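Trichothecene 3-O-acetyltransferase (Gibberella zeae, PDB 2RKT) catalyses transfer of an acetyl group, from acetyl-CoA, to the 3-hydroxyl of trichothecene mycotoxins, probably including deoxynivalenol and T-2 toxin. Local coordinates at residues 159-164 against 309-314; 290-295 against 376-381. One frame throughout, in Å; residues are numbered along the deposited sequence. Where two conformers were deposited one is given.

Contact 1. Residues 159-164 against 309-314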
ATOM      1  N   ALA A 159      -7.489  -9.731  -1.556  1.00 17.83           N
ATOM      2  CA  ALA A 159      -8.719  -9.352  -0.866  1.00 17.43           C
ATOM      3  C   ALA A 159      -8.886  -7.832  -0.690  1.00 17.65           C
ATOM      4  O   ALA A 159     -10.009  -7.359  -0.521  1.00 17.72           O
ATOM      5  CB  ALA A 159      -8.811 -10.069   0.505  1.00 16.54           C
HETATM    6  N   MSE A 160      -7.807  -7.047  -0.749  1.00 16.58           N
HETATM    7  CA  MSE A 160      -7.957  -5.612  -0.468  1.00 17.01           C
HETATM    8  C   MSE A 160      -6.787  -4.816  -1.000  1.00 16.34           C
HETATM    9  O   MSE A 160      -5.624  -5.254  -0.908  1.00 16.99           O
HETATM   10  CB  MSE A 160      -8.117  -5.332   1.057  1.00 15.78           C
HETATM   11  CG  MSE A 160      -6.903  -5.733   1.941  1.00 18.03           C
HETATM   12 SE   MSE A 160      -7.425  -5.751   3.837  1.00 21.17          SE
HETATM   13  CE  MSE A 160      -8.101  -7.474   3.630  1.00 15.51           C
ATOM     14  N   ASP A 161      -7.097  -3.651  -1.541  1.00 14.89           N
ATOM     15  CA  ASP A 161      -6.086  -2.635  -1.798  1.00 15.04           C
ATOM     16  C   ASP A 161      -6.021  -1.818  -0.521  1.00 14.41           C
ATOM     17  O   ASP A 161      -6.714  -2.139   0.457  1.00 13.15           O
ATOM     18  CB  ASP A 161      -6.427  -1.788  -3.065  1.00 14.81           C
ATOM     19  CG  ASP A 161      -7.831  -1.178  -3.026  1.00 16.74           C
ATOM     20  OD1 ASP A 161      -8.390  -1.017  -1.925  1.00 19.15           O
ATOM     21  OD2 ASP A 161      -8.403  -0.837  -4.086  1.00 17.77           O
HETATM   22  N   MSE A 162      -5.225  -0.752  -0.501  1.00 14.22           N
HETATM   23  CA  MSE A 162      -5.003  -0.034   0.742  1.00 15.84           C
HETATM   24  C   MSE A 162      -6.234   0.788   1.136  1.00 15.39           C
HETATM   25  O   MSE A 162      -6.517   0.989   2.291  1.00 16.13           O
HETATM   26  CB  MSE A 162      -3.733   0.829   0.702  1.00 15.98           C
HETATM   27  CG  MSE A 162      -3.573   1.737   1.929  1.00 15.19           C
HETATM   28 SE   MSE A 162      -3.605   0.737   3.676  1.00 21.58          SE
HETATM   29  CE  MSE A 162      -1.750   0.424   3.978  1.00 20.14           C
ATOM     30  N   VAL A 163      -6.960   1.271   0.156  1.00 15.92           N
ATOM     31  CA  VAL A 163      -8.231   1.962   0.416  1.00 14.80           C
ATOM     32  C   VAL A 163      -9.256   1.013   1.101  1.00 14.86           C
ATOM     33  O   VAL A 163      -9.950   1.397   2.044  1.00 13.57           O
ATOM     34  CB  VAL A 163      -8.788   2.552  -0.928  1.00 15.67           C
ATOM     35  CG1 VAL A 163     -10.234   2.969  -0.766  1.00 12.60           C
ATOM     36  CG2 VAL A 163      -7.893   3.714  -1.383  1.00 17.02           C
ATOM     37  N   GLY A 164      -9.312  -0.230   0.646  1.00 14.52           N
ATOM     38  CA  GLY A 164     -10.202  -1.223   1.250  1.00 15.29           C
ATOM     39  C   GLY A 164      -9.709  -1.658   2.613  1.00 16.29           C
ATOM     40  O   GLY A 164     -10.499  -1.803   3.567  1.00 16.51           O
ATOM     41  N   LEU A 309     -10.518  -4.868  -3.690  1.00 16.88           N
ATOM     42  CA  LEU A 309      -9.396  -4.383  -4.508  1.00 17.29           C
ATOM     43  C   LEU A 309     -10.015  -3.768  -5.757  1.00 17.01           C
ATOM     44  O   LEU A 309     -10.494  -4.481  -6.646  1.00 16.75           O
ATOM     45  CB  LEU A 309      -8.464  -5.548  -4.883  1.00 16.10           C
ATOM     46  CG  LEU A 309      -7.126  -5.315  -5.619  1.00 18.60           C
ATOM     47  CD1 LEU A 309      -7.264  -4.393  -6.802  1.00 19.90           C
ATOM     48  CD2 LEU A 309      -6.168  -4.713  -4.754  1.00 23.80           C
ATOM     49  N   LEU A 310     -10.038  -2.451  -5.792  1.00 17.28           N
ATOM     50  CA  LEU A 310     -10.586  -1.688  -6.918  1.00 18.32           C
ATOM     51  C   LEU A 310      -9.652  -0.525  -7.168  1.00 18.37           C
ATOM     52  O   LEU A 310      -9.862   0.605  -6.714  1.00 18.25           O
ATOM     53  CB  LEU A 310     -12.009  -1.195  -6.639  1.00 18.46           C
ATOM     54  CG  LEU A 310     -12.811  -0.555  -7.799  1.00 18.08           C
ATOM     55  CD1 LEU A 310     -12.590  -1.234  -9.176  1.00 15.24           C
ATOM     56  CD2 LEU A 310     -14.288  -0.472  -7.462  1.00 16.75           C
ATOM     57  N   GLN A 311      -8.618  -0.832  -7.942  1.00 19.91           N
ATOM     58  CA  GLN A 311      -7.510   0.071  -8.131  1.00 21.23           C
ATOM     59  C   GLN A 311      -6.916  -0.118  -9.544  1.00 20.32           C
ATOM     60  O   GLN A 311      -6.960  -1.214 -10.082  1.00 19.82           O
ATOM     61  CB  GLN A 311      -6.445  -0.340  -7.115  1.00 21.73           C
ATOM     62  CG  GLN A 311      -5.447   0.732  -6.755  1.00 27.94           C
ATOM     63  CD  GLN A 311      -4.106   0.096  -6.471  1.00 32.84           C
ATOM     64  OE1 GLN A 311      -4.008  -0.801  -5.647  1.00 34.57           O
ATOM     65  NE2 GLN A 311      -3.076   0.512  -7.212  1.00 36.89           N
ATOM     66  N   ASN A 312      -6.320   0.927 -10.114  1.00 19.54           N
ATOM     67  CA  ASN A 312      -5.568   0.756 -11.369  1.00 20.50           C
ATOM     68  C   ASN A 312      -4.301   1.594 -11.273  1.00 19.91           C
ATOM     69  O   ASN A 312      -3.963   2.106 -10.199  1.00 19.26           O
ATOM     70  CB  ASN A 312      -6.438   1.186 -12.587  1.00 19.67           C
ATOM     71  CG  ASN A 312      -6.077   0.439 -13.911  1.00 20.79           C
ATOM     72  OD1 ASN A 312      -4.972  -0.109 -14.082  1.00 20.72           O
ATOM     73  ND2 ASN A 312      -7.030   0.434 -14.844  1.00 18.92           N
HETATM   74  N   MSE A 313      -3.623   1.748 -12.396  1.00 19.85           N
HETATM   75  CA  MSE A 313      -2.480   2.635 -12.473  1.00 21.90           C
HETATM   76  C   MSE A 313      -2.611   3.533 -13.701  1.00 20.40           C
HETATM   77  O   MSE A 313      -3.263   3.168 -14.683  1.00 20.09           O
HETATM   78  CB  MSE A 313      -1.177   1.838 -12.513  1.00 20.81           C
HETATM   79  CG  MSE A 313      -0.818   1.177 -11.168  1.00 23.55           C
HETATM   80 SE   MSE A 313       1.002   0.613 -11.004  1.00 27.65          SE
HETATM   81  CE  MSE A 313       1.582   1.920  -9.685  1.00 28.22           C
ATOM     82  N   THR A 314      -2.043   4.713 -13.627  1.00 19.26           N
ATOM     83  CA  THR A 314      -1.821   5.466 -14.849  1.00 19.74           C
ATOM     84  C   THR A 314      -0.319   5.384 -15.149  1.00 19.39           C
ATOM     85  O   THR A 314       0.477   5.084 -14.252  1.00 19.61           O
ATOM     86  CB  THR A 314      -2.380   6.900 -14.830  1.00 18.79           C
ATOM     87  OG1 THR A 314      -1.790   7.656 -13.758  1.00 21.04           O
ATOM     88  CG2 THR A 314      -3.883   6.855 -14.687  1.00 21.17           C
TER
HETATM   89  O   HOH W   1      -3.152  -0.368  -2.710  1.00 29.31           O
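Two groups grip Asp161 OD2: the backbone amide of Leu310 donates to it, with N and OD2 2.9 Å apart and an angle of 156° at the hydrogen, and Arg297 NH1 adds a salt bridge. The amide does not lie in the carboxylate plane but meets OD2 from above it, 52° out. The other oxygen serves its own segment. Gly164 N bonds to Asp161 OD1 over 2.8 Å, nearly along the C-O axis, so Asp161 is the N-cap of helix 162-176. Its CG sits between the backbone N and carbonyl carbon (chi1 53°), which folds the carboxylate back over the first turn and lets one oxygen cap the helix while the other reaches across to 309-314.

Carbon atoms of Leu309 and Gln311 pack against the aspartate. The CD2 branch of Leu309 lies against the Asp161 stem, 3.4 Å from its CB, and Gln311 CB approaches OD2 to 3.6 Å. Farther along, the bent Gln311 side chain brings OE1 within 3.1 Å of a water, which donates to it and accepts from Met162 N, a selenomethionine here. The direct bond thus joins the N-cap to Leu310, just ahead of strand 311-319, and the water joins Met162 to the strand's first residue. The Leu309 side chain touches His157. The run from His157 to Asp161 is the HXXXD signature of BAHD acyltransferases: the histidine is probably the general base, as in relatives, while Asp161 here pairs with Arg297, the structural role this aspartate has in the family.

Contact 2. Residues 290-295 against 376-381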
ATOM      1  N   PHE A 290       6.774   6.362 -15.280  1.00 21.63           N
ATOM      2  CA  PHE A 290       6.175   6.601 -13.974  1.00 21.36           C
ATOM      3  C   PHE A 290       4.823   5.873 -13.889  1.00 21.49           C
ATOM      4  O   PHE A 290       3.926   6.123 -14.683  1.00 21.32           O
ATOM      5  CB  PHE A 290       5.932   8.070 -13.731  1.00 21.02           C
ATOM      6  CG  PHE A 290       5.658   8.408 -12.279  1.00 20.09           C
ATOM      7  CD1 PHE A 290       6.668   8.913 -11.484  1.00 18.38           C
ATOM      8  CD2 PHE A 290       4.370   8.247 -11.729  1.00 20.49           C
ATOM      9  CE1 PHE A 290       6.441   9.249 -10.149  1.00 20.41           C
ATOM     10  CE2 PHE A 290       4.118   8.581 -10.395  1.00 19.25           C
ATOM     11  CZ  PHE A 290       5.157   9.072  -9.600  1.00 19.58           C
ATOM     12  N   CYS A 291       4.700   4.980 -12.920  1.00 20.76           N
ATOM     13  CA  CYS A 291       3.489   4.194 -12.758  1.00 20.44           C
ATOM     14  C   CYS A 291       2.837   4.717 -11.479  1.00 20.21           C
ATOM     15  O   CYS A 291       3.475   4.771 -10.437  1.00 20.96           O
ATOM     16  CB  CYS A 291       3.827   2.705 -12.618  1.00 20.93           C
ATOM     17  SG  CYS A 291       4.768   1.904 -13.974  1.00 20.85           S
ATOM     18  N   ARG A 292       1.566   5.083 -11.557  1.00 19.82           N
ATOM     19  CA  ARG A 292       0.897   5.769 -10.445  0.50 19.78           C
ATOM     20  C   ARG A 292      -0.395   5.053 -10.084  1.00 20.05           C
ATOM     21  O   ARG A 292      -1.309   4.975 -10.917  1.00 19.91           O
ATOM     22  CB  ARG A 292       0.579   7.227 -10.801  0.50 19.35           C
ATOM     23  CG  ARG A 292       1.135   8.214  -9.768  0.50 20.70           C
ATOM     24  CD  ARG A 292       0.164   9.266  -9.252  0.50 20.05           C
ATOM     25  NE  ARG A 292      -0.336  10.180 -10.266  0.50 22.99           N
ATOM     26  CZ  ARG A 292      -0.693  11.447 -10.054  0.50 20.22           C
ATOM     27  NH1 ARG A 292      -0.587  12.015  -8.857  0.50 20.64           N
ATOM     28  NH2 ARG A 292      -1.148  12.151 -11.063  0.50 21.76           N
ATOM     29  N   ALA A 293      -0.471   4.546  -8.848  1.00 19.46           N
ATOM     30  CA  ALA A 293      -1.718   3.909  -8.381  1.00 20.34           C
ATOM     31  C   ALA A 293      -2.847   4.915  -8.242  1.00 20.01           C
ATOM     32  O   ALA A 293      -2.648   6.034  -7.771  1.00 20.90           O
ATOM     33  CB  ALA A 293      -1.502   3.173  -7.071  1.00 19.94           C
ATOM     34  N   VAL A 294      -4.039   4.491  -8.630  1.00 20.42           N
ATOM     35  CA  VAL A 294      -5.245   5.322  -8.579  1.00 19.73           C
ATOM     36  C   VAL A 294      -6.394   4.447  -8.070  1.00 19.19           C
ATOM     37  O   VAL A 294      -6.702   3.388  -8.620  1.00 18.58           O
ATOM     38  CB  VAL A 294      -5.640   5.929  -9.977  1.00 20.85           C
ATOM     39  CG1 VAL A 294      -6.892   6.872  -9.845  1.00 20.19           C
ATOM     40  CG2 VAL A 294      -4.469   6.696 -10.630  1.00 21.02           C
ATOM     41  N   ASP A 295      -6.999   4.872  -6.979  1.00 19.80           N
ATOM     42  CA  ASP A 295      -8.247   4.247  -6.492  1.00 19.47           C
ATOM     43  C   ASP A 295      -9.333   4.347  -7.574  1.00 19.32           C
ATOM     44  O   ASP A 295      -9.726   5.448  -7.949  1.00 20.43           O
ATOM     45  CB  ASP A 295      -8.706   4.977  -5.226  1.00 18.46           C
ATOM     46  CG  ASP A 295     -10.000   4.417  -4.658  1.00 18.36           C
ATOM     47  OD1 ASP A 295     -10.370   3.289  -5.025  1.00 18.61           O
ATOM     48  OD2 ASP A 295     -10.614   5.098  -3.801  1.00 19.45           O
ATOM     49  N   VAL A 376       9.605   4.538 -12.009  1.00 23.62           N
ATOM     50  CA  VAL A 376       9.124   4.807 -10.651  1.00 24.44           C
ATOM     51  C   VAL A 376       7.756   4.127 -10.534  1.00 24.38           C
ATOM     52  O   VAL A 376       6.868   4.375 -11.351  1.00 24.28           O
ATOM     53  CB  VAL A 376       8.982   6.348 -10.323  1.00 25.09           C
ATOM     54  CG1 VAL A 376       8.220   6.556  -9.009  1.00 25.94           C
ATOM     55  CG2 VAL A 376      10.343   7.066 -10.274  1.00 24.05           C
HETATM   56  N   MSE A 377       7.592   3.278  -9.517  1.00 24.09           N
HETATM   57  CA  MSE A 377       6.283   2.654  -9.253  1.00 24.10           C
HETATM   58  C   MSE A 377       5.721   3.143  -7.909  1.00 22.95           C
HETATM   59  O   MSE A 377       6.090   2.618  -6.861  1.00 19.28           O
HETATM   60  CB  MSE A 377       6.419   1.143  -9.276  1.00 23.71           C
HETATM   61  CG  MSE A 377       7.057   0.622 -10.587  1.00 24.08           C
HETATM   62 SE   MSE A 377       7.494  -1.220 -10.374  1.00 28.50          SE
HETATM   63  CE  MSE A 377       8.793  -1.091  -8.949  1.00 28.75           C
ATOM     64  N   LEU A 378       4.823   4.136  -7.981  1.00 22.45           N
ATOM     65  CA  LEU A 378       4.305   4.835  -6.793  1.00 23.24           C
ATOM     66  C   LEU A 378       2.883   4.449  -6.421  1.00 22.29           C
ATOM     67  O   LEU A 378       1.976   4.535  -7.251  1.00 21.38           O
ATOM     68  CB  LEU A 378       4.317   6.368  -6.970  1.00 23.75           C
ATOM     69  CG  LEU A 378       3.565   7.137  -5.853  1.00 25.29           C
ATOM     70  CD1 LEU A 378       4.430   7.248  -4.643  1.00 22.58           C
ATOM     71  CD2 LEU A 378       3.089   8.506  -6.271  1.00 25.51           C
ATOM     72  N   SER A 379       2.669   4.130  -5.140  1.00 21.63           N
ATOM     73  CA  SER A 379       1.301   4.050  -4.606  1.00 19.84           C
ATOM     74  C   SER A 379       1.166   5.010  -3.443  1.00 18.87           C
ATOM     75  O   SER A 379       1.763   4.797  -2.387  1.00 18.09           O
ATOM     76  CB  SER A 379       0.975   2.628  -4.152  1.00 21.19           C
ATOM     77  OG  SER A 379       1.055   1.728  -5.253  1.00 22.84           O
ATOM     78  N   SER A 380       0.390   6.065  -3.635  1.00 16.84           N
ATOM     79  CA  SER A 380       0.169   7.031  -2.573  1.00 16.56           C
ATOM     80  C   SER A 380      -0.982   6.592  -1.657  1.00 16.57           C
ATOM     81  O   SER A 380      -2.108   6.328  -2.108  1.00 15.56           O
ATOM     82  CB  SER A 380      -0.180   8.375  -3.175  1.00 14.96           C
ATOM     83  OG  SER A 380      -0.580   9.272  -2.157  1.00 17.30           O
ATOM     84  N   TRP A 381      -0.705   6.564  -0.352  1.00 16.69           N
ATOM     85  CA  TRP A 381      -1.734   6.276   0.640  1.00 15.68           C
ATOM     86  C   TRP A 381      -2.045   7.560   1.378  1.00 15.33           C
ATOM     87  O   TRP A 381      -2.527   7.509   2.478  1.00 14.22           O
ATOM     88  CB  TRP A 381      -1.208   5.246   1.664  1.00 15.31           C
ATOM     89  CG  TRP A 381      -0.826   3.948   1.057  1.00 13.78           C
ATOM     90  CD1 TRP A 381      -1.281   3.426  -0.111  1.00 13.92           C
ATOM     91  CD2 TRP A 381       0.076   2.982   1.613  1.00 16.29           C
ATOM     92  NE1 TRP A 381      -0.711   2.211  -0.338  1.00 14.28           N
ATOM     93  CE2 TRP A 381       0.096   1.887   0.728  1.00 16.17           C
ATOM     94  CE3 TRP A 381       0.816   2.911   2.822  1.00 18.63           C
ATOM     95  CZ2 TRP A 381       0.872   0.744   0.959  1.00 15.50           C
ATOM     96  CZ3 TRP A 381       1.592   1.788   3.051  1.00 14.91           C
ATOM     97  CH2 TRP A 381       1.608   0.716   2.114  1.00 17.56           C
TER
HETATM   98  O   HOH W   2      -0.234   6.793  -6.135  1.00 21.11           O
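Cys291 N donates to Val376 O over 2.7 Å, opening a parallel strand pairing inside the mixed sheet that also holds strands 311-319 and 412-415. The ladder continues with Leu378 N to Cys291 O and Ala293 N to Leu378 O, both 2.9 Å. All three bonds are nearly straight, and the short strand axes diverge by only 12°.

On one face Phe290, Val376 and Leu378 pack together. With CG anti to the backbone N (chi1 -165°), the Phe290 ring swings over the neighbouring strand, its CE1 lying 3.4 Å from Val376 CG1 and its CZ 3.9 Å from Leu378 CB. Arg292 CB meets the ring edge in its plane, and the arginine stem runs alongside Leu378. Helix 262-278 covers this face: Trp271 meets the Phe290 ring, Ser267 touches Phe290 and Leu378, and, in the conformer given, Arg292 NH2 forms a salt bridge with Asp264.

The other face carries Cys291 and Met377, a selenomethionine, in looser contact, and Ala293 CB against Ser379 OG. Beyond the ladder, one water accepts from Ser380 N at 2.7 Å and donates to Ala293 O at 3.0 Å, bridging the strands where direct bonding stops.

Along the chain the segments alternate, 159-164, 290-295, 309-314 and 376-381, so the two contacts interlock, with centres about 11 Å apart. Both reach the same mixed sheet. Antiparallel bonding joins them directly: Asn312 O lies 2.9 Å from Val294 N, and Thr314 N 2.8 Å from Arg292 O. Arg297, which already pairs with Asp161, also bridges to Asp295 at the end of strand 287-295. Contact 2 belongs to the interior of this sheet, its strands 287-295 and 376-380 being flanked by 311-319 and 412-415. Contact 1 joins the HXXXD segment, which follows strand 148-156 of the five-stranded sheet, to 311-319, one of the outermost strands of the seven-stranded sheet.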